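Local coordinates for protein putative archaeal ammonia monooxygenase subunit B (Candidatus Nitrosocaldus yellowstonii, PDB 4O65) that is the copper-binding cupredoxin domain of the B subunit of a probable archaeal ammonia monooxygenase, a membrane complex thought to oxidise ammonia, at residues L24-E29 / E151-P156; I61-L66 / P112-L117; N75-L80 / N132-G137; Y125-Q130 / M144-E149. All coordinates share one frame; numbering follows the deposited sequence.

The four contacts are spread over a cupredoxin-type beta sandwich of two facing sheets. Contact 2 pairs strands 59-68 and 110-119 in one sheet; contacts 3 and 4 lie in the other, both using strand 123-133, with strands 74-81 and 137-149 as its two neighbours. Contact 1 ties the start of helix 27-35 to the tail after strand 137-149, which strand 23-25 borders. Centres of contacts 1 and 3 are about 29 Å apart, on opposite sides of the chain's centre; the centre of contact 2 is about 14 Å from those of contacts 3 and 4. Contact 1 encloses the others along the chain, contact 3 crosses contacts 2 and 4, and contact 4 carries the copper ion.

Contact 1 of 4, residues L24-E29 / E151-P156; sequences LITKAE and EPTEKP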
loop_
_atom_site.group_PDB
_atom_site.type_symbol
_atom_site.label_atom_id
_atom_site.label_comp_id
_atom_site.label_asym_id
_atom_site.label_seq_id
_atom_site.Cartn_x
_atom_site.Cartn_y
_atom_site.Cartn_z
ATOM N N LEU A 24 2.310 -12.069 -6.535
ATOM C CA LEU A 24 1.759 -12.299 -5.199
ATOM C C LEU A 24 0.527 -13.149 -5.351
ATOM O O LEU A 24 0.067 -13.350 -6.465
ATOM C CB LEU A 24 1.334 -10.958 -4.622
ATOM C CG LEU A 24 2.464 -9.930 -4.391
ATOM C CD1 LEU A 24 1.776 -8.654 -3.866
ATOM C CD2 LEU A 24 3.389 -10.479 -3.345
ATOM N N ILE A 25 -0.039 -13.584 -4.228
ATOM C CA ILE A 25 -1.390 -14.178 -4.239
ATOM C C ILE A 25 -2.305 -13.304 -3.386
ATOM O O ILE A 25 -1.829 -12.409 -2.647
ATOM C CB ILE A 25 -1.411 -15.660 -3.769
ATOM C CG1 ILE A 25 -1.034 -15.724 -2.292
ATOM C CG2 ILE A 25 -0.438 -16.492 -4.623
ATOM C CD1 ILE A 25 -0.998 -17.158 -1.698
ATOM N N THR A 26 -3.613 -13.524 -3.463
ATOM C CA THR A 26 -4.527 -12.672 -2.651
ATOM C C THR A 26 -4.496 -13.045 -1.186
ATOM O O THR A 26 -4.054 -14.161 -0.829
ATOM C CB THR A 26 -5.976 -12.789 -3.140
ATOM O OG1 THR A 26 -6.358 -14.161 -3.051
ATOM C CG2 THR A 26 -6.114 -12.361 -4.632
ATOM N N LYS A 27 -4.995 -12.166 -0.324
ATOM C CA LYS A 27 -5.098 -12.480 1.109
ATOM C C LYS A 27 -5.971 -13.728 1.299
ATOM O O LYS A 27 -5.615 -14.649 2.062
ATOM C CB LYS A 27 -5.734 -11.305 1.881
ATOM C CG LYS A 27 -5.596 -11.483 3.388
ATOM C CD LYS A 27 -6.484 -10.561 4.247
ATOM C CE LYS A 27 -6.238 -9.070 4.128
ATOM N NZ LYS A 27 -7.096 -8.388 5.183
ATOM N N ALA A 28 -7.088 -13.790 0.566
ATOM C CA ALA A 28 -7.922 -15.003 0.649
ATOM C C ALA A 28 -7.190 -16.285 0.207
ATOM O O ALA A 28 -7.361 -17.367 0.845
ATOM C CB ALA A 28 -9.252 -14.806 -0.113
ATOM N N GLU A 29 -6.435 -16.194 -0.905
ATOM C CA GLU A 29 -5.713 -17.393 -1.400
ATOM C C GLU A 29 -4.677 -17.834 -0.336
ATOM O O GLU A 29 -4.522 -19.037 -0.077
ATOM C CB GLU A 29 -4.987 -17.123 -2.716
ATOM C CG GLU A 29 -4.420 -18.383 -3.389
ATOM C CD GLU A 29 -5.494 -19.379 -3.824
ATOM O OE1 GLU A 29 -5.141 -20.557 -3.884
ATOM O OE2 GLU A 29 -6.670 -19.010 -4.103
ATOM N N GLU A 151 -7.895 -16.587 -5.307
ATOM C CA GLU A 151 -9.329 -16.300 -5.205
ATOM C C GLU A 151 -9.562 -14.889 -4.694
ATOM O O GLU A 151 -8.751 -14.321 -3.906
ATOM C CB GLU A 151 -10.054 -17.357 -4.375
ATOM C CG GLU A 151 -9.710 -17.301 -2.921
ATOM C CD GLU A 151 -10.288 -18.486 -2.148
ATOM O OE1 GLU A 151 -10.775 -19.465 -2.759
ATOM O OE2 GLU A 151 -10.244 -18.425 -0.915
ATOM N N PRO A 152 -10.664 -14.275 -5.141
ATOM C CA PRO A 152 -11.017 -12.940 -4.660
ATOM C C PRO A 152 -11.205 -12.939 -3.153
ATOM O O PRO A 152 -11.753 -13.894 -2.606
ATOM C CB PRO A 152 -12.374 -12.657 -5.369
ATOM C CG PRO A 152 -12.281 -13.483 -6.591
ATOM C CD PRO A 152 -11.598 -14.771 -6.183
ATOM N N THR A 153 -10.789 -11.887 -2.473
ATOM C CA THR A 153 -10.962 -11.778 -1.028
ATOM C C THR A 153 -12.338 -11.114 -0.790
ATOM O O THR A 153 -12.625 -10.002 -1.296
ATOM C CB THR A 153 -9.848 -10.947 -0.376
ATOM O OG1 THR A 153 -8.598 -11.499 -0.795
ATOM C CG2 THR A 153 -9.928 -10.959 1.165
ATOM N N GLU A 154 -13.141 -11.766 0.025
ATOM C CA GLU A 154 -14.474 -11.248 0.362
ATOM C C GLU A 154 -14.399 -10.043 1.295
ATOM O O GLU A 154 -13.405 -9.813 2.038
ATOM C CB GLU A 154 -15.292 -12.372 1.023
ATOM C CG GLU A 154 -14.796 -12.647 2.453
ATOM C CD GLU A 154 -15.366 -13.907 3.106
ATOM O OE1 GLU A 154 -15.881 -13.805 4.237
ATOM O OE2 GLU A 154 -15.299 -15.008 2.516
ATOM N N LYS A 155 -15.399 -9.182 1.207
ATOM C CA LYS A 155 -15.482 -8.054 2.140
ATOM C C LYS A 155 -16.781 -8.236 2.937
ATOM O O LYS A 155 -17.687 -8.869 2.433
ATOM C CB LYS A 155 -15.566 -6.723 1.374
ATOM C CG LYS A 155 -14.274 -6.388 0.603
ATOM C CD LYS A 155 -14.395 -5.110 -0.231
ATOM C CE LYS A 155 -13.031 -4.649 -0.752
ATOM N NZ LYS A 155 -12.318 -5.718 -1.494
ATOM N N PRO A 156 -16.868 -7.680 4.142
ATOM C CA PRO A 156 -18.106 -7.824 4.889
ATOM C C PRO A 156 -19.212 -7.052 4.181
ATOM O O PRO A 156 -18.943 -6.060 3.492
ATOM C CB PRO A 156 -17.812 -7.189 6.247
ATOM C CG PRO A 156 -16.360 -6.926 6.280
ATOM C CD PRO A 156 -15.837 -6.929 4.880
#
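Glu151, Ala28 and Thr153 contribute most of the buried surface, as the tail 151-156 runs past the first turn of helix 27-35. The small methyl of Ala28 lets the tail come close: Ala28 CB lies 3.8 Å from Glu151 CG and 3.6 Å from Pro152 O. Thr153 OG1, set beside its own backbone N (chi1 -53°), accepts from Ala28 N at 3.1 Å, using an amide that the first turn of a helix leaves without a helical acceptor; the same hydroxyl also bonds to Leu120 O. Thr26 is the N-cap. Its OG1 accepts from Glu29 N and donates to Glu151 O at 2.5 Å, in the carbonyl plane, so one hydroxyl both caps the helix and holds the tail. Glu29 bends at chi2 (64°), which brings OE2 to Glu151 N at 3.0 Å on the anti side, 22° out of the carboxylate plane. The two glutamate side chains cross at about a right angle, with Glu151 OE2 bonded to Ser38 OG and Glu29 OE1 paired with Arg33. The backbone of Thr26 bonds to that of Glu149, and the tail, on leaving strand 137-149, runs along the first turn of helix 27-35 and touches Leu43 of helix 40-47 through Thr153.

Contact 2 of 4, residues I61-L66 / P112-L117; sequences IVTGRL and PYKLCL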
loop_
_atom_site.group_PDB
_atom_site.type_symbol
_atom_site.label_atom_id
_atom_site.label_comp_id
_atom_site.label_asym_id
_atom_site.label_seq_id
_atom_site.Cartn_x
_atom_site.Cartn_y
_atom_site.Cartn_z
ATOM N N ILE A 61 5.881 -4.903 -0.028
ATOM C CA ILE A 61 6.552 -3.754 0.553
ATOM C C ILE A 61 7.081 -2.842 -0.565
ATOM O O ILE A 61 7.755 -3.306 -1.501
ATOM C CB ILE A 61 7.759 -4.221 1.424
ATOM C CG1 ILE A 61 7.258 -5.090 2.621
ATOM C CG2 ILE A 61 8.521 -2.986 1.954
ATOM C CD1 ILE A 61 8.431 -5.671 3.451
ATOM N N VAL A 62 6.795 -1.540 -0.428
ATOM C CA VAL A 62 7.341 -0.568 -1.371
ATOM C C VAL A 62 8.136 0.392 -0.509
ATOM O O VAL A 62 7.589 0.952 0.481
ATOM C CB VAL A 62 6.208 0.220 -2.122
ATOM C CG1 VAL A 62 6.867 1.173 -3.174
ATOM C CG2 VAL A 62 5.207 -0.757 -2.740
ATOM N N THR A 63 9.378 0.648 -0.905
ATOM C CA THR A 63 10.175 1.598 -0.142
ATOM C C THR A 63 10.752 2.646 -1.081
ATOM O O THR A 63 10.806 2.413 -2.298
ATOM C CB THR A 63 11.344 0.924 0.626
ATOM O OG1 THR A 63 12.109 0.105 -0.296
ATOM C CG2 THR A 63 10.791 -0.007 1.760
ATOM N N GLY A 64 11.160 3.778 -0.513
ATOM C CA GLY A 64 11.801 4.849 -1.327
ATOM C C GLY A 64 12.122 6.044 -0.460
ATOM O O GLY A 64 12.153 5.930 0.779
ATOM N N ARG A 65 12.362 7.198 -1.089
ATOM C CA ARG A 65 12.685 8.361 -0.305
ATOM C C ARG A 65 11.935 9.511 -0.966
ATOM O O ARG A 65 11.826 9.532 -2.192
ATOM C CB ARG A 65 14.212 8.709 -0.412
ATOM C CG ARG A 65 15.224 7.694 0.099
ATOM C CD ARG A 65 16.687 8.301 -0.013
ATOM N NE ARG A 65 16.933 8.649 -1.439
ATOM C CZ ARG A 65 17.523 9.761 -1.909
ATOM N NH1 ARG A 65 18.023 10.698 -1.091
ATOM N NH2 ARG A 65 17.660 9.929 -3.222
ATOM N N LEU A 66 11.369 10.395 -0.143
ATOM C CA LEU A 66 10.677 11.610 -0.644
ATOM C C LEU A 66 11.673 12.738 -0.478
ATOM O O LEU A 66 12.239 12.934 0.619
ATOM C CB LEU A 66 9.447 11.892 0.190
ATOM C CG LEU A 66 8.519 10.692 0.298
ATOM C CD1 LEU A 66 7.351 10.998 1.259
ATOM C CD2 LEU A 66 7.943 10.308 -1.083
ATOM N N PRO A 112 12.531 9.104 4.291
ATOM C CA PRO A 112 12.394 7.706 3.803
ATOM C C PRO A 112 10.992 7.231 4.047
ATOM O O PRO A 112 10.343 7.652 5.045
ATOM C CB PRO A 112 13.408 6.884 4.667
ATOM C CG PRO A 112 13.829 7.810 5.762
ATOM C CD PRO A 112 13.543 9.250 5.365
ATOM N N TYR A 113 10.467 6.397 3.140
ATOM C CA TYR A 113 9.093 5.865 3.367
ATOM C C TYR A 113 9.071 4.360 3.160
ATOM O O TYR A 113 9.927 3.796 2.435
ATOM C CB TYR A 113 8.066 6.578 2.433
ATOM C CG TYR A 113 8.147 6.156 0.980
ATOM C CD1 TYR A 113 7.376 5.086 0.498
ATOM C CD2 TYR A 113 8.899 6.915 0.055
ATOM C CE1 TYR A 113 7.472 4.681 -0.857
ATOM C CE2 TYR A 113 8.964 6.558 -1.275
ATOM C CZ TYR A 113 8.231 5.469 -1.731
ATOM O OH TYR A 113 8.329 5.149 -3.048
ATOM N N LYS A 114 8.057 3.731 3.748
ATOM C CA LYS A 114 7.825 2.301 3.572
ATOM C C LYS A 114 6.312 2.083 3.632
ATOM O O LYS A 114 5.622 2.501 4.602
ATOM C CB LYS A 114 8.543 1.469 4.627
ATOM C CG LYS A 114 8.094 -0.027 4.600
ATOM C CD LYS A 114 9.130 -0.834 5.384
ATOM C CE LYS A 114 8.695 -2.288 5.639
ATOM N NZ LYS A 114 9.780 -3.148 6.277
ATOM N N LEU A 115 5.788 1.464 2.582
ATOM C CA LEU A 115 4.378 1.109 2.516
ATOM C C LEU A 115 4.300 -0.416 2.508
ATOM O O LEU A 115 5.081 -1.102 1.799
ATOM C CB LEU A 115 3.766 1.582 1.199
ATOM C CG LEU A 115 4.160 2.991 0.752
ATOM C CD1 LEU A 115 3.427 3.288 -0.545
ATOM C CD2 LEU A 115 3.753 3.942 1.852
ATOM N N CYS A 116 3.391 -0.938 3.328
ATOM C CA CYS A 116 3.209 -2.384 3.403
ATOM C C CYS A 116 1.723 -2.604 3.123
ATOM O O CYS A 116 0.903 -2.017 3.831
ATOM C CB CYS A 116 3.523 -2.901 4.777
ATOM S SG CYS A 116 3.604 -4.740 4.739
ATOM N N LEU A 117 1.412 -3.441 2.130
ATOM C CA LEU A 117 0.016 -3.659 1.653
ATOM C C LEU A 117 -0.260 -5.132 1.447
ATOM O O LEU A 117 0.663 -5.914 1.228
ATOM C CB LEU A 117 -0.230 -2.975 0.279
ATOM C CG LEU A 117 -0.021 -1.448 0.276
ATOM C CD1 LEU A 117 1.326 -1.146 -0.353
ATOM C CD2 LEU A 117 -1.151 -0.776 -0.483
#
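Tyr113 swings its ring across strand 61-66 because CG sits between its backbone N and carbonyl carbon (chi1 74°), and chi2 of 91° turns the ring flat over Gly64. Gly64 N lies 3.5 Å above the ring plane, over its centre, while Tyr113 CE2 comes to 3.3 Å from Gly64 CA. Glycine suits this position: with no side chain, it lets the ring lie directly on its backbone. Leu66 folds its CD2 branch to 3.7 Å from Tyr113 CD2, the two side chains crossing at about a right angle.

Lys114, with CG anti to the backbone N (chi1 170°) and extended throughout, lies alongside Thr63 and points the same way; its aliphatic chain then reaches Ile61, where Lys114 CE is 3.8 Å from Ile61 CG2. On this face a long methylene chain can shelter beta-branched neighbours while carrying its ammonium to the far end. Cys116, disulfide-bonded to Cys51, has its SG 4.2 Å from Ile61 CG1.

Beneath the side chains the antiparallel ladder is regular: Val62 and Leu115 exchange two bonds, Leu115 N reaching Val62 O at 2.8 Å, and Gly64 and Tyr113 exchange two more. Tyr113, Val62 and Leu115 face the sandwich interior, where Tyr113 OH bonds to Thr129 OG1. Chemically, the pairing combines backbone bonds with an apolar inner face, and that buried hydroxyl is satisfied by a partner on the opposing sheet, a polar link between the two layers of the cupredoxin fold.

Contact 3 of 4, residues N75-L80 / N132-G137; sequences NAWISL and NIASVG. Unlike the reference sequence in segment 132-137: Ile133 (reference Val).
Asn132 lays its CB over the five-membered ring of Trp77, a CH-pi contact 3.5 Å from the ring centroid and 24° off the normal. Its amide plane is only 16° from that of the indole, and the nearest ring atom, Trp77 CE2, is 3.3 Å from Asn132 CB. Trp77 reaches across the strand pair because CG stands between its backbone N and carbonyl carbon (chi1 58°). Ala134 meets the other end of the indole near the ring plane, Ala134 CB lying 3.8 Å from Trp77 CZ3; its short methyl leaves room for the large ring beside it.

The backbone sets this register. Trp77 and Asn132 form an antiparallel hydrogen-bonded pair, with Asn132 N to Trp77 O at 2.8 Å and nearly straight at hydrogen. Two residues on, Ala134 N donates to Asn75 O at 2.8 Å, just as strand 123-133 gives way to a turn. Ile133 O then accepts from both Val136 N and Gly137 N, a classic beta bulge, and the backbone angles of Gly137 call for glycine.

Farther out, one water accepts from Asn75 N and donates to Ala134 O. A second accepts from Asn132 ND2 at 2.7 Å and is hydrogen-bonded to Ser79 OG, while Gln130 OE1 also accepts from Asn132 ND2. Asn132 therefore has two roles: its methylene is apolar cover for the indole, and its amide is fixed by polar partners. Ala76 and Ile133 are buried on the opposite face, whereas Trp77 is exposed and has the Asn132 methylene over one side of its ring.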
loop_
_atom_site.group_PDB
_atom_site.type_symbol
_atom_site.label_atom_id
_atom_site.label_comp_id
_atom_site.label_asym_id
_atom_site.label_seq_id
_atom_site.Cartn_x
_atom_site.Cartn_y
_atom_site.Cartn_z
ATOM N N ASN A 75 3.203 19.490 4.057
ATOM C CA ASN A 75 2.424 18.371 4.618
ATOM C C ASN A 75 2.002 17.441 3.482
ATOM O O ASN A 75 1.675 17.920 2.407
ATOM C CB ASN A 75 1.152 18.853 5.317
ATOM C CG ASN A 75 1.486 19.610 6.559
ATOM O OD1 ASN A 75 2.500 19.325 7.164
ATOM N ND2 ASN A 75 0.705 20.634 6.884
ATOM N N ALA A 76 2.063 16.147 3.751
ATOM C CA ALA A 76 1.799 15.146 2.716
ATOM C C ALA A 76 1.237 13.846 3.268
ATOM O O ALA A 76 1.354 13.541 4.465
ATOM C CB ALA A 76 3.091 14.888 1.944
ATOM N N TRP A 77 0.622 13.056 2.370
ATOM C CA TRP A 77 0.274 11.668 2.680
ATOM C C TRP A 77 0.601 10.798 1.469
ATOM O O TRP A 77 0.784 11.304 0.339
ATOM C CB TRP A 77 -1.192 11.543 3.069
ATOM C CG TRP A 77 -2.193 12.025 2.045
ATOM C CD1 TRP A 77 -2.941 11.257 1.144
ATOM C CD2 TRP A 77 -2.641 13.399 1.856
ATOM N NE1 TRP A 77 -3.762 12.073 0.391
ATOM C CE2 TRP A 77 -3.631 13.369 0.790
ATOM C CE3 TRP A 77 -2.284 14.630 2.420
ATOM C CZ2 TRP A 77 -4.246 14.539 0.324
ATOM C CZ3 TRP A 77 -2.914 15.797 1.939
ATOM C CH2 TRP A 77 -3.874 15.735 0.922
ATOM N N ILE A 78 0.757 9.497 1.732
ATOM C CA ILE A 78 1.247 8.599 0.742
ATOM C C ILE A 78 0.293 7.427 0.544
ATOM O O ILE A 78 -0.379 7.012 1.482
ATOM C CB ILE A 78 2.646 8.141 1.189
ATOM C CG1 ILE A 78 3.352 7.361 0.109
ATOM C CG2 ILE A 78 2.640 7.383 2.545
ATOM C CD1 ILE A 78 4.851 7.583 0.349
ATOM N N SER A 79 0.192 6.929 -0.684
ATOM C CA SER A 79 -0.687 5.826 -0.945
ATOM C C SER A 79 -0.113 5.052 -2.116
ATOM O O SER A 79 0.956 5.406 -2.599
ATOM C CB SER A 79 -2.105 6.305 -1.223
ATOM O OG SER A 79 -2.151 7.208 -2.319
ATOM N N LEU A 80 -0.841 4.023 -2.551
ATOM C CA LEU A 80 -0.414 3.236 -3.730
ATOM C C LEU A 80 -1.444 3.468 -4.808
ATOM O O LEU A 80 -2.692 3.251 -4.602
ATOM C CB LEU A 80 -0.287 1.755 -3.370
ATOM C CG LEU A 80 0.322 0.889 -4.476
ATOM C CD1 LEU A 80 1.826 1.056 -4.482
ATOM C CD2 LEU A 80 -0.094 -0.560 -4.279
ATOM N N ASN A 132 0.681 12.654 -2.084
ATOM C CA ASN A 132 -0.182 13.833 -2.162
ATOM C C ASN A 132 0.344 14.918 -1.287
ATOM O O ASN A 132 0.524 14.707 -0.093
ATOM C CB ASN A 132 -1.615 13.526 -1.793
ATOM C CG ASN A 132 -2.375 13.044 -3.019
ATOM O OD1 ASN A 132 -2.802 13.855 -3.924
ATOM N ND2 ASN A 132 -2.383 11.775 -3.144
ATOM N N ILE A 133 0.679 16.040 -1.919
ATOM C CA ILE A 133 1.208 17.176 -1.188
ATOM C C ILE A 133 0.006 18.081 -0.904
ATOM O O ILE A 133 -0.680 18.525 -1.849
ATOM C CB ILE A 133 2.242 17.945 -2.016
ATOM C CG1 ILE A 133 3.397 16.977 -2.392
ATOM C CG2 ILE A 133 2.686 19.200 -1.203
ATOM C CD1 ILE A 133 4.302 17.504 -3.476
ATOM N N ALA A 134 -0.251 18.356 0.387
ATOM C CA ALA A 134 -1.454 19.152 0.780
ATOM C C ALA A 134 -1.347 20.514 0.120
ATOM O O ALA A 134 -0.275 21.165 0.177
ATOM C CB ALA A 134 -1.474 19.333 2.313
ATOM N N SER A 135 -2.452 20.935 -0.521
ATOM C CA SER A 135 -2.584 22.256 -1.180
ATOM C C SER A 135 -1.859 22.341 -2.531
ATOM O O SER A 135 -1.848 23.389 -3.186
ATOM C CB SER A 135 -2.157 23.460 -0.275
ATOM O OG SER A 135 -0.745 23.738 -0.319
ATOM N N VAL A 136 -1.244 21.227 -2.937
ATOM C CA VAL A 136 -0.494 21.255 -4.211
ATOM C C VAL A 136 -1.032 20.216 -5.196
ATOM O O VAL A 136 -1.437 20.600 -6.316
ATOM C CB VAL A 136 1.034 21.028 -3.941
ATOM C CG1 VAL A 136 1.778 21.047 -5.262
ATOM C CG2 VAL A 136 1.568 22.166 -3.071
ATOM N N GLY A 137 -1.009 18.937 -4.817
ATOM C CA GLY A 137 -1.458 17.872 -5.721
ATOM C C GLY A 137 -0.551 16.651 -5.630
ATOM O O GLY A 137 0.276 16.515 -4.670
HETATM O O HOH W 1 1.800 21.259 2.278
HETATM O O HOH W 2 -1.466 9.779 -1.624
#

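Contact 4 of 4, residues Y125-Q130 / M144-E149; sequences YHAHTQ and MSIVVE. With CU (copper (II) ion), chain B.
His126 turns its imidazole toward strand 144-149 with CG anti to the backbone N (chi1 -158°), which sets the ring beside Ser145, His126 CD2 lying 3.7 Å from Ser145 N. Met144 N stands above one face of the ring, offset toward the rim. In this pose His126 ND1 faces the copper ion and binds it at 1.9 Å.

His128, two residues along on the same side of the strand, takes a different rotamer: CG lies anti to the carbonyl carbon and beside the backbone N (chi1 -60°), and the ring presents NE2 to the copper at 2.0 Å. Its ND1 bonds to Gly141 O, which fixes the rotation of the ring. The two histidines bind through different nitrogens, and a water whose oxygen lies 2.1 Å from the copper is the third ligand in the model.

The other face of the pair is apolar. Tyr125 CE2 rests 3.7 Å from Val148 CG2, the two side chains crossing at a slant, and Tyr125 OH is hydrogen-bonded to Glu121 O. Ile146 sends CD1 to 4.0 Å from Ala127 CB, where a small residue accommodates the longer branch; Phe19 of the facing sheet packs on both.

Four backbone bonds join Tyr125 to Ile146 and Ala127 to Met144, forming a short antiparallel ladder in the hairpin of strands 123-133 and 137-149, the segment directions 128° apart. Alternation along strand 125-130 puts both metal ligands on one face and Ala127 in the core. With His128 ND1 donating to a carbonyl, the copper-binding NE2 would probably become a somewhat stronger electron donor to the metal.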
loop_
_atom_site.group_PDB
_atom_site.type_symbol
_atom_site.label_atom_id
_atom_site.label_comp_id
_atom_site.label_asym_id
_atom_site.label_seq_id
_atom_site.Cartn_x
_atom_site.Cartn_y
_atom_site.Cartn_z
ATOM N N TYR A 125 -1.458 -5.479 -12.155
ATOM C CA TYR A 125 -1.550 -4.077 -11.711
ATOM C C TYR A 125 -0.275 -3.343 -12.100
ATOM O O TYR A 125 0.813 -3.883 -11.962
ATOM C CB TYR A 125 -1.709 -3.977 -10.166
ATOM C CG TYR A 125 -2.939 -4.678 -9.629
ATOM C CD1 TYR A 125 -4.164 -3.990 -9.557
ATOM C CD2 TYR A 125 -2.885 -6.010 -9.191
ATOM C CE1 TYR A 125 -5.309 -4.612 -9.075
ATOM C CE2 TYR A 125 -4.044 -6.641 -8.738
ATOM C CZ TYR A 125 -5.230 -5.940 -8.668
ATOM O OH TYR A 125 -6.390 -6.539 -8.224
ATOM N N HIS A 126 -0.395 -2.119 -12.593
ATOM C CA HIS A 126 0.796 -1.317 -12.774
ATOM C C HIS A 126 0.771 -0.361 -11.601
ATOM O O HIS A 126 -0.072 0.527 -11.509
ATOM C CB HIS A 126 0.764 -0.574 -14.117
ATOM C CG HIS A 126 2.147 -0.170 -14.593
ATOM N ND1 HIS A 126 2.573 1.139 -14.654
ATOM C CD2 HIS A 126 3.247 -0.963 -14.998
ATOM C CE1 HIS A 126 3.863 1.158 -15.103
ATOM N NE2 HIS A 126 4.268 -0.123 -15.285
ATOM N N ALA A 127 1.605 -0.615 -10.606
ATOM C CA ALA A 127 1.506 0.084 -9.325
ATOM C C ALA A 127 2.583 1.144 -9.201
ATOM O O ALA A 127 3.732 0.913 -9.639
ATOM C CB ALA A 127 1.730 -0.938 -8.204
ATOM N N HIS A 128 2.223 2.249 -8.531
ATOM C CA HIS A 128 3.132 3.390 -8.332
ATOM C C HIS A 128 2.964 3.873 -6.944
ATOM O O HIS A 128 1.830 3.966 -6.412
ATOM C CB HIS A 128 2.716 4.587 -9.191
ATOM C CG HIS A 128 2.701 4.327 -10.681
ATOM N ND1 HIS A 128 3.571 4.948 -11.546
ATOM C CD2 HIS A 128 1.789 3.593 -11.490
ATOM C CE1 HIS A 128 3.275 4.567 -12.835
ATOM N NE2 HIS A 128 2.184 3.756 -12.792
ATOM N N THR A 129 4.067 4.297 -6.350
ATOM C CA THR A 129 3.919 5.142 -5.146
ATOM C C THR A 129 3.169 6.421 -5.533
ATOM O O THR A 129 3.523 7.079 -6.522
ATOM C CB THR A 129 5.300 5.562 -4.596
ATOM O OG1 THR A 129 6.018 4.377 -4.228
ATOM C CG2 THR A 129 5.118 6.424 -3.345
ATOM N N GLN A 130 2.166 6.804 -4.740
ATOM C CA GLN A 130 1.497 8.097 -4.972
ATOM C C GLN A 130 1.706 9.026 -3.787
ATOM O O GLN A 130 1.365 8.689 -2.638
ATOM C CB GLN A 130 -0.030 7.813 -5.127
ATOM C CG GLN A 130 -0.808 9.124 -5.329
ATOM C CD GLN A 130 -2.276 8.938 -5.594
ATOM O OE1 GLN A 130 -3.138 9.834 -5.216
ATOM N NE2 GLN A 130 -2.614 7.857 -6.242
ATOM N N MET A 144 5.540 -0.264 -11.541
ATOM C CA MET A 144 6.043 -1.615 -11.763
ATOM C C MET A 144 4.851 -2.551 -11.895
ATOM O O MET A 144 3.841 -2.375 -11.201
ATOM C CB MET A 144 6.878 -1.990 -10.557
ATOM C CG MET A 144 6.858 -3.449 -10.327
ATOM S SD MET A 144 8.397 -3.807 -11.122
ATOM C CE MET A 144 9.173 -4.106 -9.561
ATOM N N SER A 145 4.930 -3.480 -12.845
ATOM C CA SER A 145 3.859 -4.444 -13.051
ATOM C C SER A 145 3.875 -5.541 -11.973
ATOM O O SER A 145 4.912 -6.119 -11.703
ATOM C CB SER A 145 3.926 -5.011 -14.480
ATOM O OG SER A 145 2.840 -5.899 -14.663
ATOM N N ILE A 146 2.735 -5.740 -11.294
ATOM C CA ILE A 146 2.631 -6.782 -10.262
ATOM C C ILE A 146 1.449 -7.669 -10.625
ATOM O O ILE A 146 0.321 -7.170 -10.802
ATOM C CB ILE A 146 2.412 -6.156 -8.867
ATOM C CG1 ILE A 146 3.604 -5.209 -8.548
ATOM C CG2 ILE A 146 2.230 -7.269 -7.812
ATOM C CD1 ILE A 146 3.437 -4.448 -7.240
ATOM N N VAL A 147 1.691 -8.960 -10.685
ATOM C CA VAL A 147 0.588 -9.927 -10.991
ATOM C C VAL A 147 0.135 -10.554 -9.671
ATOM O O VAL A 147 0.959 -11.105 -8.944
ATOM C CB VAL A 147 1.060 -11.029 -11.946
ATOM C CG1 VAL A 147 -0.085 -11.995 -12.286
ATOM C CG2 VAL A 147 1.591 -10.402 -13.238
ATOM N N VAL A 148 -1.161 -10.505 -9.419
ATOM C CA VAL A 148 -1.740 -11.139 -8.212
ATOM C C VAL A 148 -2.630 -12.293 -8.678
ATOM O O VAL A 148 -3.548 -12.096 -9.496
ATOM C CB VAL A 148 -2.562 -10.155 -7.382
ATOM C CG1 VAL A 148 -3.083 -10.860 -6.106
ATOM C CG2 VAL A 148 -1.734 -8.880 -7.010
ATOM N N GLU A 149 -2.366 -13.482 -8.154
ATOM C CA GLU A 149 -3.203 -14.651 -8.491
ATOM C C GLU A 149 -4.019 -15.095 -7.299
ATOM O O GLU A 149 -3.712 -14.782 -6.149
ATOM C CB GLU A 149 -2.329 -15.812 -8.933
ATOM C CG GLU A 149 -1.454 -15.453 -10.108
ATOM C CD GLU A 149 -0.647 -16.640 -10.561
ATOM O OE1 GLU A 149 0.302 -17.056 -9.859
ATOM O OE2 GLU A 149 -0.972 -17.168 -11.626
HETATM CU CU CU B . 1.470 2.617 -14.257
HETATM O O HOH W 3 -0.331 3.459 -14.885
#